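Local coordinates for hypothetical protein (Corynebacterium diphtheriae, PDB 2P4G) that belongs to the RibD C-terminal reductase family and is probably an NADP-dependent pyrimidine reductase-like enzyme of riboflavin biosynthesis, at residues G55-Q60 and A217-C222; M245-S248 and I254-R257; I76-E81 and E86-V91. All blocks are in the same frame, centred on the assembly; numbering follows the deposited sequence.

Contact 1: G55-Q60 and A217-C222; sequences GPMGDQ and APNIIC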
ATOM      1  N   GLY A  55       8.347 -13.528  -1.467  1.00 85.62           N
ATOM      2  CA  GLY A  55       9.509 -13.875  -0.607  1.00 86.97           C
ATOM      3  C   GLY A  55      10.601 -12.818  -0.503  1.00 88.56           C
ATOM      4  O   GLY A  55      10.926 -12.365   0.591  1.00 88.84           O
ATOM      5  N   PRO A  56      11.171 -12.416  -1.649  1.00 89.63           N
ATOM      6  CA  PRO A  56      12.197 -11.353  -1.765  1.00 88.55           C
ATOM      7  C   PRO A  56      11.914 -10.026  -1.061  1.00 86.99           C
ATOM      8  O   PRO A  56      12.853  -9.301  -0.709  1.00 88.85           O
ATOM      9  CB  PRO A  56      12.294 -11.133  -3.286  1.00 88.02           C
ATOM     10  CG  PRO A  56      12.010 -12.502  -3.852  1.00 94.29           C
ATOM     11  CD  PRO A  56      10.898 -13.055  -2.953  1.00 90.41           C
HETATM   12  N   MSE A  57      10.642  -9.684  -0.893  1.00 84.72           N
HETATM   13  CA  MSE A  57      10.283  -8.495  -0.146  1.00 81.15           C
HETATM   14  C   MSE A  57      10.427  -8.696   1.357  1.00 78.29           C
HETATM   15  O   MSE A  57      10.673  -7.745   2.079  1.00 79.97           O
HETATM   16  CB  MSE A  57       8.877  -8.042  -0.502  1.00 80.00           C
HETATM   17  CG  MSE A  57       8.860  -7.257  -1.779  1.00 84.03           C
HETATM   18 SE   MSE A  57       7.236  -6.295  -1.992  0.75 83.44          SE
HETATM   19  CE  MSE A  57       6.134  -7.923  -2.354  1.00 71.79           C
ATOM     20  N   GLY A  58      10.291  -9.932   1.818  1.00 76.62           N
ATOM     21  CA  GLY A  58      10.325 -10.225   3.238  1.00 77.04           C
ATOM     22  C   GLY A  58      11.737 -10.250   3.750  1.00 78.10           C
ATOM     23  O   GLY A  58      12.681 -10.389   2.976  1.00 78.49           O
ATOM     24  N   ASP A  59      11.877 -10.086   5.061  1.00 79.76           N
ATOM     25  CA  ASP A  59      13.153 -10.297   5.739  1.00 78.95           C
ATOM     26  C   ASP A  59      12.934 -11.412   6.760  1.00 79.11           C
ATOM     27  O   ASP A  59      11.913 -12.103   6.713  1.00 80.13           O
ATOM     28  CB  ASP A  59      13.698  -8.997   6.365  1.00 79.11           C
ATOM     29  CG  ASP A  59      12.820  -8.455   7.491  1.00 78.95           C
ATOM     30  OD1 ASP A  59      11.759  -9.034   7.783  1.00 84.71           O
ATOM     31  OD2 ASP A  59      13.195  -7.425   8.079  1.00 79.48           O
ATOM     32  N   GLN A  60      13.885 -11.597   7.667  1.00 79.84           N
ATOM     33  CA  GLN A  60      13.805 -12.677   8.631  1.00 80.41           C
ATOM     34  C   GLN A  60      12.704 -12.450   9.638  1.00 78.02           C
ATOM     35  O   GLN A  60      12.040 -13.382  10.028  1.00 81.82           O
ATOM     36  CB  GLN A  60      15.137 -12.862   9.373  1.00 81.36           C
ATOM     37  CG  GLN A  60      15.189 -14.181  10.150  1.00 89.44           C
ATOM     38  CD  GLN A  60      14.828 -15.385   9.283  1.00 94.11           C
ATOM     39  OE1 GLN A  60      15.496 -15.654   8.284  1.00 97.92           O
ATOM     40  NE2 GLN A  60      13.760 -16.104   9.653  1.00 91.72           N
ATOM     41  N   ALA A 217       6.637  -3.427   2.911  1.00 72.66           N
ATOM     42  CA  ALA A 217       8.033  -3.591   2.596  1.00 70.99           C
ATOM     43  C   ALA A 217       8.542  -2.283   2.040  1.00 70.66           C
ATOM     44  O   ALA A 217       7.822  -1.576   1.323  1.00 67.82           O
ATOM     45  CB  ALA A 217       8.226  -4.721   1.588  1.00 71.70           C
ATOM     46  N   PRO A 218       9.792  -1.929   2.394  1.00 71.71           N
ATOM     47  CA  PRO A 218      10.341  -0.651   1.990  1.00 70.33           C
ATOM     48  C   PRO A 218      10.682  -0.628   0.494  1.00 72.54           C
ATOM     49  O   PRO A 218      11.833  -0.417   0.112  1.00 74.02           O
ATOM     50  CB  PRO A 218      11.594  -0.552   2.857  1.00 69.38           C
ATOM     51  CG  PRO A 218      12.045  -1.982   2.997  1.00 68.06           C
ATOM     52  CD  PRO A 218      10.766  -2.728   3.172  1.00 70.13           C
ATOM     53  N   ASN A 219       9.696  -0.865  -0.361  1.00 74.47           N
ATOM     54  CA  ASN A 219       9.920  -0.715  -1.792  1.00 75.54           C
ATOM     55  C   ASN A 219       8.725  -0.210  -2.591  1.00 73.56           C
ATOM     56  O   ASN A 219       7.583  -0.263  -2.146  1.00 71.64           O
ATOM     57  CB  ASN A 219      10.554  -1.972  -2.411  1.00 80.69           C
ATOM     58  CG  ASN A 219       9.977  -3.243  -1.885  1.00 83.91           C
ATOM     59  OD1 ASN A 219      10.659  -4.027  -1.202  1.00 86.63           O
ATOM     60  ND2 ASN A 219       8.707  -3.462  -2.184  1.00 94.99           N
ATOM     61  N   ILE A 220       9.038   0.361  -3.746  1.00 72.68           N
ATOM     62  CA  ILE A 220       8.056   0.883  -4.694  1.00 71.13           C
ATOM     63  C   ILE A 220       8.154   0.032  -5.932  1.00 69.08           C
ATOM     64  O   ILE A 220       9.228  -0.175  -6.422  1.00 69.33           O
ATOM     65  CB  ILE A 220       8.386   2.311  -5.119  1.00 69.10           C
ATOM     66  CG1 ILE A 220       8.292   3.254  -3.910  1.00 69.58           C
ATOM     67  CG2 ILE A 220       7.513   2.721  -6.293  1.00 64.45           C
ATOM     68  CD1 ILE A 220       8.539   4.705  -4.222  1.00 63.53           C
ATOM     69  N   ILE A 221       7.023  -0.464  -6.416  1.00 70.37           N
ATOM     70  CA  ILE A 221       6.956  -1.306  -7.615  1.00 70.76           C
ATOM     71  C   ILE A 221       5.902  -0.721  -8.557  1.00 71.27           C
ATOM     72  O   ILE A 221       4.702  -0.702  -8.227  1.00 70.06           O
ATOM     73  CB  ILE A 221       6.591  -2.755  -7.247  1.00 71.42           C
ATOM     74  CG1 ILE A 221       7.645  -3.324  -6.262  1.00 72.93           C
ATOM     75  CG2 ILE A 221       6.475  -3.603  -8.517  1.00 66.54           C
ATOM     76  CD1 ILE A 221       7.252  -4.617  -5.544  1.00 70.58           C
ATOM     77  N   CYS A 222       6.369  -0.189  -9.688  1.00 72.27           N
ATOM     78  CA  CYS A 222       5.522   0.358 -10.753  1.00 72.28           C
ATOM     79  C   CYS A 222       5.862  -0.295 -12.076  1.00 74.59           C
ATOM     80  O   CYS A 222       7.019  -0.279 -12.487  1.00 76.61           O
ATOM     81  CB  CYS A 222       5.754   1.836 -10.928  1.00 71.11           C
ATOM     82  SG  CYS A 222       5.347   2.724  -9.500  1.00 69.78           S
TER
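Met57, present as selenomethionine, lies across segment 217-222 and touches three of its side chains in turn. Its CB faces the methyl of Ala217, with Met57 CB 4.0 Å from Ala217 CB. Further out, the chain meets the carboxamide of Asn219 at about a right angle: Asn219 OD1 comes 3.7 Å from Met57 CG, and Asn219 ND2 sits 3.2 Å from Met57 SE. The selenium also reaches Ile221 CD1, 3.9 Å from Met57 SE; Ile221 CG1 stands anti to its carbonyl carbon (chi1 -59°), which sends CD1 toward the selenium. Met57 starts with CG anti to its carbonyl carbon (chi1 -81°), continues extended, then bends at chi3 (-71°), which swings CE away from the amide. The Met57 side chain thus bridges a kink in the backbone: Pro218 centres an inverse gamma turn, Asn219 N lying 2.6 Å from Ala217 O, where strand 211-217 gives way to strand 219-222. That short strand forms an antiparallel ladder with a strand of the second subunit, so the sheet of this RibD C-terminal domain runs on across the dimer interface. Asn219 ND2 is buried without a hydrogen-bond partner in the model; a bound nitrate, probably from the crystallisation liquor, lies about 5 Å from this side chain. After Met57 the chain enters helix 60-72, N-capped by Asp59.

Contact 2: M245-S248 and I254-R257; sequences MLSS and IFSR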
HETATM    1  N   MSE A 245      -1.792  -3.068  16.277  1.00 71.34           N
HETATM    2  CA  MSE A 245      -0.381  -3.301  16.560  1.00 72.00           C
HETATM    3  C   MSE A 245       0.401  -2.684  15.437  1.00 71.18           C
HETATM    4  O   MSE A 245       0.055  -2.876  14.295  1.00 75.17           O
HETATM    5  CB  MSE A 245      -0.044  -4.789  16.520  1.00 71.68           C
HETATM    6  CG  MSE A 245      -0.656  -5.651  17.582  1.00 82.00           C
HETATM    7 SE   MSE A 245       0.254  -5.440  19.294  0.75 96.73          SE
HETATM    8  CE  MSE A 245       1.970  -6.142  18.758  1.00 60.56           C
ATOM      9  N   LEU A 246       1.474  -1.987  15.761  1.00 73.18           N
ATOM     10  CA  LEU A 246       2.371  -1.444  14.764  1.00 74.29           C
ATOM     11  C   LEU A 246       3.815  -1.608  15.213  1.00 75.29           C
ATOM     12  O   LEU A 246       4.160  -1.264  16.334  1.00 77.15           O
ATOM     13  CB  LEU A 246       2.091   0.031  14.557  1.00 74.79           C
ATOM     14  CG  LEU A 246       2.966   0.761  13.546  1.00 74.91           C
ATOM     15  CD1 LEU A 246       2.746   0.159  12.162  1.00 66.32           C
ATOM     16  CD2 LEU A 246       2.635   2.251  13.600  1.00 65.31           C
ATOM     17  N   SER A 247       4.653  -2.074  14.302  1.00 75.20           N
ATOM     18  CA  SER A 247       6.043  -2.341  14.583  1.00 77.38           C
ATOM     19  C   SER A 247       6.857  -2.294  13.274  1.00 76.30           C
ATOM     20  O   SER A 247       6.285  -2.266  12.185  1.00 74.12           O
ATOM     21  CB  SER A 247       6.134  -3.720  15.247  1.00 76.45           C
ATOM     22  OG  SER A 247       7.455  -4.180  15.283  1.00 87.06           O
ATOM     23  N   SER A 248       8.186  -2.270  13.393  1.00 76.72           N
ATOM     24  CA  SER A 248       9.074  -2.400  12.231  1.00 76.87           C
ATOM     25  C   SER A 248      10.297  -3.282  12.508  1.00 76.00           C
ATOM     26  O   SER A 248      10.707  -3.436  13.653  1.00 77.77           O
ATOM     27  CB  SER A 248       9.529  -1.012  11.753  1.00 77.15           C
ATOM     28  OG  SER A 248      10.487  -0.434  12.627  1.00 79.11           O
ATOM     29  N   ILE A 254       7.474  -2.698   7.808  1.00 71.36           N
ATOM     30  CA  ILE A 254       6.470  -2.303   8.813  1.00 70.13           C
ATOM     31  C   ILE A 254       5.593  -3.520   8.988  1.00 71.30           C
ATOM     32  O   ILE A 254       5.236  -4.190   8.012  1.00 70.50           O
ATOM     33  CB  ILE A 254       5.597  -1.096   8.400  1.00 68.91           C
ATOM     34  CG1 ILE A 254       6.455   0.123   8.071  1.00 68.57           C
ATOM     35  CG2 ILE A 254       4.585  -0.713   9.511  1.00 71.29           C
ATOM     36  CD1 ILE A 254       5.629   1.260   7.413  1.00 65.97           C
ATOM     37  N   PHE A 255       5.297  -3.828  10.245  1.00 70.39           N
ATOM     38  CA  PHE A 255       4.387  -4.884  10.559  1.00 70.95           C
ATOM     39  C   PHE A 255       3.211  -4.234  11.241  1.00 69.85           C
ATOM     40  O   PHE A 255       3.388  -3.452  12.174  1.00 70.88           O
ATOM     41  CB  PHE A 255       5.035  -5.910  11.477  1.00 69.73           C
ATOM     42  CG  PHE A 255       6.281  -6.496  10.920  1.00 71.24           C
ATOM     43  CD1 PHE A 255       6.220  -7.470   9.936  1.00 73.25           C
ATOM     44  CD2 PHE A 255       7.513  -6.071  11.352  1.00 69.98           C
ATOM     45  CE1 PHE A 255       7.350  -8.001   9.418  1.00 67.95           C
ATOM     46  CE2 PHE A 255       8.656  -6.618  10.832  1.00 75.67           C
ATOM     47  CZ  PHE A 255       8.580  -7.585   9.865  1.00 71.15           C
ATOM     48  N   SER A 256       2.017  -4.587  10.773  1.00 68.83           N
ATOM     49  CA  SER A 256       0.778  -3.987  11.237  1.00 70.96           C
ATOM     50  C   SER A 256      -0.243  -5.099  11.440  1.00 69.88           C
ATOM     51  O   SER A 256      -0.303  -6.030  10.662  1.00 71.68           O
ATOM     52  CB  SER A 256       0.253  -2.981  10.208  1.00 72.13           C
ATOM     53  OG  SER A 256      -0.138  -3.645   9.021  1.00 75.07           O
ATOM     54  N   ARG A 257      -1.010  -5.003  12.517  1.00 69.82           N
ATOM     55  CA  ARG A 257      -2.125  -5.866  12.751  1.00 68.20           C
ATOM     56  C   ARG A 257      -3.351  -4.983  12.831  1.00 69.87           C
ATOM     57  O   ARG A 257      -3.394  -4.033  13.657  1.00 70.33           O
ATOM     58  CB  ARG A 257      -1.969  -6.604  14.069  1.00 67.00           C
ATOM     59  CG  ARG A 257      -2.982  -7.729  14.218  1.00 73.23           C
ATOM     60  CD  ARG A 257      -2.820  -8.458  15.523  1.00 70.45           C
ATOM     61  NE  ARG A 257      -3.312  -7.658  16.617  1.00 67.71           N
ATOM     62  CZ  ARG A 257      -3.151  -7.967  17.898  1.00 69.89           C
ATOM     63  NH1 ARG A 257      -2.502  -9.057  18.253  1.00 73.64           N
ATOM     64  NH2 ARG A 257      -3.660  -7.167  18.821  1.00 71.47           N
TER
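Met245, a selenomethionine, pairs with Arg257 and Ser247 with Phe255 in the antiparallel beta hairpin of strands 237-248 and 254-260. All four inward backbone N-H groups are answered. Met245 N reaches Arg257 O at 3.2 Å; in return Arg257 N reaches Met245 O at 3.0 Å. At the second pair Ser247 N lies 2.8 Å from Phe255 O, and Phe255 N bonds to Ser247 O over 2.7 Å. Ser247 O also takes a CA-H contact from Ile254 CA at 3.4 Å. Two polar side chains find partners beyond the two segments: Ser256 OG at Leu214 O of strand 211-217, and Arg257 NE in a salt bridge to Glu244 OE1 on the same hairpin, while Arg257 NH1 goes to Gly24 O and Ile21 O. The face bearing Leu246 and Ile254 packs on the second subunit; within it Leu246 CD1 is modelled 3.3 Å from Ile254 CG2, closer than a usual carbon contact, so the exact distance is doubtful. On the other face, the Arg257 chain runs extended to CD and bends at chi3 (74°), which lays the guanidinium against Met245: Met245 CG rests over the centre of the Arg257 guanidinium, 3.3 Å above its plane.

Contact 3: I76-E81 and E86-V91; sequences IVVGAE and ENYGPV. With EDO (1,2-ethanediol), chain G; EDO (1,2-ethanediol), chain N; EDO (1,2-ethanediol), chain H; EDO (1,2-ethanediol), chain C.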
ATOM      1  N   ILE A  76      -4.119 -23.577   7.556  1.00 70.04           N
ATOM      2  CA  ILE A  76      -3.575 -22.559   6.677  1.00 71.21           C
ATOM      3  C   ILE A  76      -4.341 -22.730   5.377  1.00 73.53           C
ATOM      4  O   ILE A  76      -4.490 -23.847   4.881  1.00 75.65           O
ATOM      5  CB  ILE A  76      -2.067 -22.803   6.429  1.00 72.25           C
ATOM      6  CG1 ILE A  76      -1.285 -22.709   7.743  1.00 76.58           C
ATOM      7  CG2 ILE A  76      -1.488 -21.845   5.418  1.00 66.36           C
ATOM      8  CD1 ILE A  76       0.037 -23.458   7.720  1.00 67.44           C
ATOM      9  N   VAL A  77      -4.851 -21.630   4.845  1.00 73.93           N
ATOM     10  CA  VAL A  77      -5.516 -21.622   3.563  1.00 72.70           C
ATOM     11  C   VAL A  77      -4.693 -20.749   2.637  1.00 73.82           C
ATOM     12  O   VAL A  77      -4.337 -19.618   2.973  1.00 73.28           O
ATOM     13  CB  VAL A  77      -6.948 -21.086   3.695  1.00 73.91           C
ATOM     14  CG1 VAL A  77      -7.562 -20.835   2.336  1.00 61.57           C
ATOM     15  CG2 VAL A  77      -7.806 -22.061   4.535  1.00 71.10           C
ATOM     16  N   VAL A  78      -4.350 -21.303   1.487  1.00 73.89           N
ATOM     17  CA  VAL A  78      -3.523 -20.603   0.515  1.00 73.30           C
ATOM     18  C   VAL A  78      -3.885 -21.111  -0.891  1.00 72.69           C
ATOM     19  O   VAL A  78      -4.204 -22.280  -1.069  1.00 71.79           O
ATOM     20  CB  VAL A  78      -2.004 -20.778   0.834  1.00 72.86           C
ATOM     21  CG1 VAL A  78      -1.574 -22.228   0.629  1.00 70.81           C
ATOM     22  CG2 VAL A  78      -1.134 -19.817  -0.001  1.00 64.58           C
ATOM     23  N   GLY A  79      -3.862 -20.220  -1.876  1.00 72.64           N
ATOM     24  CA  GLY A  79      -4.070 -20.618  -3.260  1.00 72.36           C
ATOM     25  C   GLY A  79      -2.891 -21.453  -3.732  1.00 73.84           C
ATOM     26  O   GLY A  79      -1.733 -21.145  -3.452  1.00 75.48           O
ATOM     27  N   ALA A  80      -3.180 -22.519  -4.460  1.00 76.87           N
ATOM     28  CA  ALA A  80      -2.145 -23.443  -4.911  1.00 77.29           C
ATOM     29  C   ALA A  80      -0.984 -22.742  -5.665  1.00 77.36           C
ATOM     30  O   ALA A  80       0.182 -23.108  -5.492  1.00 76.45           O
ATOM     31  CB  ALA A  80      -2.776 -24.543  -5.773  1.00 75.59           C
ATOM     32  N   GLU A  81      -1.301 -21.746  -6.483  1.00 77.43           N
ATOM     33  CA  GLU A  81      -0.288 -21.075  -7.309  1.00 79.22           C
ATOM     34  C   GLU A  81       0.641 -20.229  -6.482  1.00 78.81           C
ATOM     35  O   GLU A  81       1.835 -20.171  -6.757  1.00 78.68           O
ATOM     36  CB  GLU A  81      -0.943 -20.226  -8.385  1.00 80.96           C
ATOM     37  CG  GLU A  81       0.011 -19.565  -9.407  1.00 86.38           C
ATOM     38  CD  GLU A  81       1.034 -20.511 -10.105  1.00 87.09           C
ATOM     39  OE1 GLU A  81       0.937 -21.759 -10.042  1.00 85.64           O
ATOM     40  OE2 GLU A  81       1.970 -19.967 -10.722  1.00 85.63           O
ATOM     41  N   GLU A  86       5.788 -19.636  -4.121  1.00 75.62           N
ATOM     42  CA  GLU A  86       6.538 -19.427  -2.893  1.00 74.61           C
ATOM     43  C   GLU A  86       7.235 -20.687  -2.392  1.00 72.33           C
ATOM     44  O   GLU A  86       7.693 -20.700  -1.279  1.00 72.86           O
ATOM     45  CB  GLU A  86       5.601 -18.866  -1.822  1.00 74.45           C
ATOM     46  CG  GLU A  86       4.957 -17.526  -2.207  1.00 81.15           C
ATOM     47  CD  GLU A  86       5.958 -16.430  -2.594  1.00 79.78           C
ATOM     48  OE1 GLU A  86       7.020 -16.323  -1.945  1.00 84.24           O
ATOM     49  OE2 GLU A  86       5.667 -15.668  -3.554  1.00 79.96           O
ATOM     50  N   ASN A  87       7.299 -21.750  -3.201  1.00 71.27           N
ATOM     51  CA  ASN A  87       8.086 -22.941  -2.858  1.00 72.59           C
ATOM     52  C   ASN A  87       7.645 -23.538  -1.498  1.00 71.45           C
ATOM     53  O   ASN A  87       8.450 -23.955  -0.649  1.00 70.81           O
ATOM     54  CB  ASN A  87       9.601 -22.601  -2.938  1.00 72.81           C
ATOM     55  CG  ASN A  87      10.519 -23.843  -2.888  1.00 82.55           C
ATOM     56  OD1 ASN A  87      10.132 -24.946  -3.313  1.00 85.66           O
ATOM     57  ND2 ASN A  87      11.761 -23.656  -2.359  1.00 77.44           N
ATOM     58  N   TYR A  88       6.337 -23.580  -1.300  1.00 68.77           N
ATOM     59  CA  TYR A  88       5.809 -24.201  -0.118  1.00 69.18           C
ATOM     60  C   TYR A  88       6.119 -25.686  -0.107  1.00 71.74           C
ATOM     61  O   TYR A  88       6.059 -26.353  -1.134  1.00 73.39           O
ATOM     62  CB  TYR A  88       4.306 -24.045  -0.027  1.00 71.07           C
ATOM     63  CG  TYR A  88       3.783 -22.771   0.553  1.00 71.58           C
ATOM     64  CD1 TYR A  88       4.377 -21.548   0.284  1.00 78.32           C
ATOM     65  CD2 TYR A  88       2.623 -22.783   1.319  1.00 74.33           C
ATOM     66  CE1 TYR A  88       3.841 -20.368   0.790  1.00 73.80           C
ATOM     67  CE2 TYR A  88       2.101 -21.624   1.829  1.00 76.14           C
ATOM     68  CZ  TYR A  88       2.711 -20.424   1.560  1.00 72.98           C
ATOM     69  OH  TYR A  88       2.179 -19.289   2.087  1.00 75.40           O
ATOM     70  N   GLY A  89       6.411 -26.196   1.081  1.00 71.98           N
ATOM     71  CA  GLY A  89       6.555 -27.599   1.319  1.00 71.47           C
ATOM     72  C   GLY A  89       5.651 -28.007   2.460  1.00 72.23           C
ATOM     73  O   GLY A  89       4.765 -27.250   2.876  1.00 69.14           O
ATOM     74  N   PRO A  90       5.872 -29.216   2.988  1.00 72.80           N
ATOM     75  CA  PRO A  90       5.147 -29.596   4.189  1.00 72.95           C
ATOM     76  C   PRO A  90       5.375 -28.583   5.322  1.00 74.90           C
ATOM     77  O   PRO A  90       6.499 -28.120   5.535  1.00 75.77           O
ATOM     78  CB  PRO A  90       5.706 -30.982   4.516  1.00 70.89           C
ATOM     79  CG  PRO A  90       6.184 -31.519   3.191  1.00 73.34           C
ATOM     80  CD  PRO A  90       6.749 -30.293   2.506  1.00 72.51           C
ATOM     81  N   VAL A  91       4.294 -28.252   6.029  1.00 74.59           N
ATOM     82  CA  VAL A  91       4.358 -27.305   7.110  1.00 71.68           C
ATOM     83  C   VAL A  91       5.350 -27.796   8.156  1.00 71.26           C
ATOM     84  O   VAL A  91       5.364 -28.989   8.527  1.00 67.90           O
ATOM     85  CB  VAL A  91       2.972 -27.059   7.702  1.00 73.30           C
ATOM     86  CG1 VAL A  91       3.052 -26.197   8.959  1.00 71.13           C
ATOM     87  CG2 VAL A  91       2.056 -26.422   6.635  1.00 65.30           C
TER
HETATM   88  C1  EDO G 275       6.773 -25.303   4.335  1.00 77.99           C
HETATM   89  O1  EDO G 275       8.172 -25.005   4.349  1.00 74.73           O
HETATM   90  C2  EDO G 275       5.838 -24.274   3.638  1.00 72.69           C
HETATM   91  O2  EDO G 275       4.394 -24.625   3.719  1.00 62.47           O
HETATM   92  C1  EDO N 282      -4.687 -21.147  -7.382  1.00 78.55           C
HETATM   93  O1  EDO N 282      -4.061 -20.073  -6.667  1.00 73.92           O
HETATM   94  C2  EDO N 282      -6.206 -21.033  -7.261  1.00 88.36           C
HETATM   95  O2  EDO N 282      -6.824 -21.951  -8.181  1.00 89.42           O
HETATM   96  C1  EDO H 276       2.581 -26.274  -3.961  1.00 67.39           C
HETATM   97  O1  EDO H 276       3.250 -27.450  -4.442  1.00 73.15           O
HETATM   98  C2  EDO H 276       1.065 -26.403  -4.215  1.00 77.63           C
HETATM   99  O2  EDO H 276       0.542 -25.562  -5.267  1.00 60.25           O
HETATM  100  C1  EDO C 271       7.257 -21.131   2.806  1.00 85.30           C
HETATM  101  O1  EDO C 271       7.329 -20.307   1.619  1.00 85.08           O
HETATM  102  C2  EDO C 271       6.159 -20.643   3.757  1.00 81.81           C
HETATM  103  O2  EDO C 271       6.519 -20.857   5.132  1.00 84.03           O
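A chi1 of -84° places Tyr88 CG anti to its carbonyl carbon, beside the backbone N, and carries the ring toward Val78, whose chi1 of 67° places CG1 between its backbone N and carbonyl carbon, facing the ring. The two come from opposite directions, and Val78 CG1 meets Tyr88 CE2 at 3.9 Å, oblique to the ring, while Val78 CG2 lies 4.0 Å from Tyr88 OH. Two residues earlier on the strand, Ile76 reaches out tip to tip to Val91, with Ile76 CD1 3.7 Å from Val91 CG2. Both pairs are purely apolar. They lie where loop 86-91, coming off helix 80-85, passes back alongside strand 75-79. This strand, one of the parallel strands in the middle of the sheet, runs through Gly79 at the N-cap into helix 80-85, and a Schellman motif ends that helix, with Asn87 at positive phi and Tyr88 N bonded to Ala83 O. Arg70 of helix 60-72 touches Ile76, Tyr88 and Val91 together. Tyr88 OH is hydrogen-bonded to Glu194 OE1 on strand 190-195. Glu86 O lies in the ring plane at the edge of Tyr88, and the Glu86 carboxylate accepts from backbone N-H groups on both Ser54 and Gly55. Ethanediol, probably from the crystallisation liquor, lies beside the ring: one molecule (chain C) sets its C2 3.8 Å above one face of Tyr88, toward the rim, and gives its O1 to Glu86 O at 2.9 Å. Another, of chain G, donates from O2 to Gly89 O over 2.8 Å.

From the N terminus, segment 55-60 comes first, but its partner 217-222 lies 157 residues on; contact 1 thus joins the loop before helix 60-72 to strand 219-222. Contact 3 opens and closes within that interval, turning tightly around helix 80-85 and joining strand 75-79 to the loop after this helix. Contact 2 follows once contact 1 is complete, pairing the last two strands as a hairpin with only five residues between its segments. None of the three cross. Contacts 1 and 3 meet at Gly55 and Glu86, while Asp59 OD1 packs on Phe255 CZ to join contacts 1 and 2. Contacts 1 and 2 lie toward the second subunit; contact 3 lies nearer the chain's centre.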